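Local atomic coordinates of enoyl-CoA hydratase/isomerase (Mycobacterium abscessus, PDB entry 3QXZ), a protein that probably catalyses the hydration or isomerisation of enoyl-CoA thioesters, as many members of the enoyl-CoA hydratase/isomerase (crotonase) family do. Residues A146-P151 and L215-Q220; A93-R98 and A219-M224. One frame throughout, in Å; residues are numbered along the deposited sequence. Where two conformers were deposited one is given.

Contact 1: A146-P151 and L215-Q220; sequences AHWTLP and LLWDAQ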
# COMPACT_ATOMS: atom_id res chain seq x y z
N ALA A 146 1.50 13.21 -7.64
CA ALA A 146 0.97 12.80 -6.34
C ALA A 146 -0.19 11.82 -6.44
O ALA A 146 -0.38 10.99 -5.53
CB ALA A 146 0.52 14.01 -5.56
N HIS A 147 -0.99 11.88 -7.50
CA HIS A 147 -2.12 10.93 -7.64
C HIS A 147 -1.64 9.48 -7.77
O HIS A 147 -2.43 8.56 -7.55
CB HIS A 147 -2.99 11.26 -8.87
CG HIS A 147 -3.69 12.60 -8.81
ND1 HIS A 147 -3.08 13.77 -9.19
CD2 HIS A 147 -4.96 12.93 -8.47
CE1 HIS A 147 -3.94 14.78 -9.07
NE2 HIS A 147 -5.09 14.30 -8.62
N TRP A 148 -0.38 9.31 -8.19
CA TRP A 148 0.24 8.02 -8.40
C TRP A 148 1.19 7.62 -7.26
O TRP A 148 1.16 6.46 -6.79
CB TRP A 148 1.00 8.10 -9.75
CG TRP A 148 1.68 6.86 -10.22
CD1 TRP A 148 1.14 5.85 -10.96
CD2 TRP A 148 3.04 6.51 -9.99
NE1 TRP A 148 2.08 4.86 -11.16
CE2 TRP A 148 3.26 5.24 -10.59
CE3 TRP A 148 4.11 7.14 -9.35
CZ2 TRP A 148 4.50 4.60 -10.55
CZ3 TRP A 148 5.35 6.50 -9.33
CH2 TRP A 148 5.52 5.24 -9.93
N THR A 149 2.02 8.55 -6.78
CA THR A 149 2.97 8.20 -5.72
C THR A 149 2.24 7.97 -4.40
O THR A 149 2.59 7.05 -3.64
CB THR A 149 4.01 9.30 -5.48
OG1 THR A 149 3.31 10.52 -5.21
CG2 THR A 149 4.95 9.47 -6.69
N LEU A 150 1.22 8.77 -4.10
CA LEU A 150 0.70 8.76 -2.74
C LEU A 150 -0.06 7.47 -2.35
O LEU A 150 0.21 6.92 -1.29
CB LEU A 150 -0.14 10.03 -2.45
CG LEU A 150 -0.57 10.21 -0.99
CD1 LEU A 150 0.63 10.24 -0.03
CD2 LEU A 150 -1.38 11.51 -0.89
N PRO A 151 -0.98 6.97 -3.20
CA PRO A 151 -1.63 5.71 -2.79
C PRO A 151 -0.64 4.54 -2.69
O PRO A 151 -0.89 3.58 -1.93
CB PRO A 151 -2.69 5.47 -3.88
CG PRO A 151 -2.19 6.26 -5.08
CD PRO A 151 -1.53 7.49 -4.47
N LEU A 215 14.31 -1.78 -10.85
CA LEU A 215 13.27 -2.80 -10.96
C LEU A 215 12.06 -2.43 -10.09
O LEU A 215 10.91 -2.51 -10.53
CB LEU A 215 13.81 -4.20 -10.64
CG LEU A 215 12.76 -5.33 -10.70
CD1 LEU A 215 11.98 -5.34 -12.03
CD2 LEU A 215 13.48 -6.65 -10.51
N LEU A 216 12.33 -2.01 -8.85
CA LEU A 216 11.24 -1.60 -7.98
C LEU A 216 10.34 -0.56 -8.68
O LEU A 216 9.11 -0.73 -8.74
CB LEU A 216 11.80 -1.05 -6.66
CG LEU A 216 10.78 -0.51 -5.65
CD1 LEU A 216 10.01 -1.58 -4.98
CD2 LEU A 216 11.53 0.34 -4.61
N TRP A 217 10.97 0.48 -9.21
CA TRP A 217 10.20 1.57 -9.77
C TRP A 217 9.70 1.29 -11.19
O TRP A 217 8.56 1.66 -11.50
CB TRP A 217 10.98 2.87 -9.70
CG TRP A 217 11.04 3.45 -8.33
CD1 TRP A 217 12.14 3.59 -7.52
CD2 TRP A 217 9.94 3.99 -7.60
NE1 TRP A 217 11.78 4.18 -6.32
CE2 TRP A 217 10.43 4.45 -6.35
CE3 TRP A 217 8.56 4.15 -7.88
CZ2 TRP A 217 9.62 5.05 -5.40
CZ3 TRP A 217 7.75 4.75 -6.93
CH2 TRP A 217 8.28 5.18 -5.69
N ASP A 218 10.51 0.67 -12.06
CA ASP A 218 9.99 0.34 -13.41
C ASP A 218 8.75 -0.52 -13.31
O ASP A 218 7.81 -0.33 -14.07
CB ASP A 218 11.00 -0.42 -14.28
CG ASP A 218 12.15 0.44 -14.80
OD1 ASP A 218 12.10 1.70 -14.73
OD2 ASP A 218 13.09 -0.16 -15.31
N ALA A 219 8.75 -1.46 -12.36
CA ALA A 219 7.60 -2.34 -12.20
C ALA A 219 6.34 -1.55 -11.84
O ALA A 219 5.26 -1.81 -12.37
CB ALA A 219 7.91 -3.46 -11.19
N GLN A 220 6.50 -0.55 -10.96
CA GLN A 220 5.39 0.34 -10.60
C GLN A 220 4.98 1.22 -11.77
O GLN A 220 3.78 1.35 -12.05
CB GLN A 220 5.76 1.22 -9.39
CG GLN A 220 6.03 0.48 -8.10
CD GLN A 220 4.81 -0.18 -7.57
OE1 GLN A 220 3.71 0.39 -7.60
NE2 GLN A 220 4.96 -1.39 -7.02
O HOH W 1 1.44 2.69 -12.94

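Contact 2: A93-R98 and A219-M224; sequences AAFELR and AQMTGM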
# COMPACT_ATOMS: atom_id res chain seq x y z
N ALA A 93 12.13 12.64 -12.74
CA ALA A 93 11.69 12.49 -11.34
C ALA A 93 12.76 11.64 -10.63
O ALA A 93 13.44 10.82 -11.25
CB ALA A 93 10.37 11.79 -11.28
N ALA A 94 12.88 11.82 -9.33
CA ALA A 94 13.89 11.08 -8.56
C ALA A 94 13.72 9.56 -8.75
O ALA A 94 14.73 8.83 -8.80
CB ALA A 94 13.82 11.46 -7.10
N PHE A 95 12.47 9.09 -8.84
CA PHE A 95 12.21 7.65 -8.95
C PHE A 95 12.56 7.06 -10.34
O PHE A 95 12.45 5.85 -10.51
CB PHE A 95 10.77 7.30 -8.52
CG PHE A 95 9.72 7.93 -9.36
CD1 PHE A 95 9.40 7.42 -10.62
CD2 PHE A 95 9.03 9.05 -8.90
CE1 PHE A 95 8.43 8.03 -11.43
CE2 PHE A 95 8.06 9.67 -9.69
CZ PHE A 95 7.76 9.18 -10.94
N GLU A 96 12.97 7.91 -11.29
CA GLU A 96 13.41 7.45 -12.60
C GLU A 96 14.91 7.20 -12.65
O GLU A 96 15.42 6.66 -13.63
CB GLU A 96 13.02 8.48 -13.68
CG GLU A 96 11.52 8.49 -13.93
CD GLU A 96 10.99 9.61 -14.83
OE1 GLU A 96 11.55 10.70 -14.88
OE2 GLU A 96 9.93 9.38 -15.46
N LEU A 97 15.63 7.59 -11.59
CA LEU A 97 17.10 7.52 -11.58
C LEU A 97 17.62 6.14 -11.19
O LEU A 97 16.91 5.35 -10.56
CB LEU A 97 17.67 8.54 -10.59
CG LEU A 97 17.19 9.99 -10.73
CD1 LEU A 97 17.91 10.86 -9.70
CD2 LEU A 97 17.33 10.52 -12.16
N ARG A 98 18.87 5.85 -11.55
CA ARG A 98 19.55 4.66 -11.03
C ARG A 98 20.06 4.89 -9.60
O ARG A 98 20.24 3.95 -8.84
CB ARG A 98 20.70 4.28 -11.96
CG ARG A 98 20.25 3.99 -13.38
CD ARG A 98 21.41 3.84 -14.35
NE ARG A 98 22.33 4.98 -14.30
CZ ARG A 98 22.19 6.09 -15.01
NH1 ARG A 98 21.17 6.24 -15.84
NH2 ARG A 98 23.08 7.07 -14.89
N ALA A 219 8.75 -1.46 -12.36
CA ALA A 219 7.60 -2.34 -12.20
C ALA A 219 6.34 -1.55 -11.84
O ALA A 219 5.26 -1.81 -12.37
CB ALA A 219 7.91 -3.46 -11.19
N GLN A 220 6.50 -0.55 -10.96
CA GLN A 220 5.39 0.34 -10.60
C GLN A 220 4.98 1.22 -11.77
O GLN A 220 3.78 1.35 -12.05
CB GLN A 220 5.76 1.22 -9.39
CG GLN A 220 6.03 0.48 -8.10
CD GLN A 220 4.81 -0.18 -7.57
OE1 GLN A 220 3.71 0.39 -7.60
NE2 GLN A 220 4.96 -1.39 -7.02
N MET A 221 5.95 1.82 -12.45
CA MET A 221 5.66 2.78 -13.52
C MET A 221 4.93 2.17 -14.70
O MET A 221 4.08 2.82 -15.33
CB MET A 221 6.96 3.39 -14.03
CG MET A 221 7.62 4.34 -13.02
SD MET A 221 9.36 4.64 -13.40
CE MET A 221 9.20 5.56 -14.91
N THR A 222 5.25 0.91 -15.01
CA THR A 222 4.75 0.26 -16.22
C THR A 222 3.74 -0.84 -15.91
O THR A 222 3.24 -1.47 -16.85
CB THR A 222 5.89 -0.36 -17.07
OG1 THR A 222 6.55 -1.39 -16.31
CG2 THR A 222 6.90 0.70 -17.51
N GLY A 223 3.46 -1.12 -14.63
CA GLY A 223 2.48 -2.17 -14.29
C GLY A 223 2.97 -3.56 -14.65
O GLY A 223 2.21 -4.37 -15.18
N MET A 224 4.23 -3.89 -14.38
CA MET A 224 4.76 -5.22 -14.74
C MET A 224 4.00 -6.31 -13.98
O MET A 224 3.64 -6.14 -12.80
CB MET A 224 6.26 -5.33 -14.38
CG MET A 224 7.14 -4.58 -15.35
SD MET A 224 8.87 -4.49 -14.85
CE MET A 224 9.38 -6.16 -15.01

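Contact 1: A146-P151 and L215-Q220
Trp-148 and Trp-217 meet rim to rim where two helices of the crotonase fold approach each other, the short helix 146-149 and the long helix 206-222. The pair shows how large side chains can span the gap between backbones that stay well apart, for even the nearest CA atoms, those of Trp-148 and Gln-220, are 9.5 Å from each other. The tight part is the benzo rim of Trp-148, set against both the rim of Trp-217 and the backbone and CB of Gln-220. CH2 of Trp-148 lies 3.8 Å from CZ3 of Trp-217. The planes of the two indoles are inclined at 37°, and with the centroids of their six-membered rings 6.0 Å apart neither ring lies over the face of the other, so this is no stack. Trp-148 reaches across because its CG is anti to the backbone N (chi1 -178°), which carries the ring away from its own helix. On the far indole, NE1 of Trp-217 is hydrogen-bonded to Asp-121, a bond that helps to hold that ring in place.

The closest approach is to Gln-220: CZ2 of Trp-148 is 3.6 Å from the backbone C of Gln-220, near the plane of the indole, and CB of the same glutamine touches CZ2 as well. Farther round the indole, on its pyrrole side at NE1, the contact is looser, and the polar groups are joined through water rather than directly. The amide end of Gln-220, a partly exposed residue, turns off to a weak hydrogen bond with Arg-152, whose side chain also makes a cation-pi contact with Trp-148. Gln-220 further packs on Pro-151 of the third subunit. NE1 of Trp-148 donates a hydrogen bond to a water 2.9 Å away in the plane of the indole, and that water in turn donates to O of Gln-220 at 2.8 Å.

Contact 2: A93-R98 and A219-M224
Met-221 points its thioether at the edge of the Phe-95 ring, a Met-aromatic contact between the C-terminal part of helix 206-222 and the 3-10 turn that precedes strand 101-105 in the crotonase fold. The sulfur lies beside the ring and not above it: SD is 5.1 Å from the centroid of Phe-95 and 84° off the ring normal, with CD1 of the phenylalanine as its nearest atom at 3.9 Å. Phe-95 holds its CG in the crowded position between backbone N and carbonyl carbon (chi1 62°), a choice that folds the ring back over its own turn; CB of Ala-93 sits 3.5 Å above one face, offset toward the rim. An edge-to-face contact with His-119 adds to the packing around the same ring.

A bend at chi3 (67°), about the CG-SD bond, turns the methionine methyl toward the second partner. Glu-96 and Met-221 run at about a right angle to each other. In the conformer described, one of two for Glu-96, CE of Met-221 is 3.9 Å from both CG and OE2 of the glutamate, with no hydrogen bond across the contact. Met-221 also faces the trimer interface, where it packs on Ala-226 of the second subunit. Within 93-98, N of Glu-96 donates to O of Ala-93. In that same conformer the bond is reciprocated and the carboxylate held by its own turn: N of Ala-93 donates to OE1 of Glu-96 at 2.9 Å, reaching that oxygen from above the carboxylate plane.

How the contacts relate
The two contacts form one continuous patch, their centres about 6 Å apart on the same side of the chain's centre. Both end on helix 206-222, sharing Ala-219 and Gln-220. Their first segments follow one another along the chain: 93-98 comes before strand 101-105, whereas segment 146-151 belongs to the helical region after the sheet strand 122-126. Phe-95 bridges them, its ring meeting both tryptophans of contact 1, and CZ2 of Trp-148 lies 3.7 Å from N of Met-221. One helix end thus gathers two parts of the crotonase domain far apart in sequence, beside surfaces where both other subunits of the trimer pack.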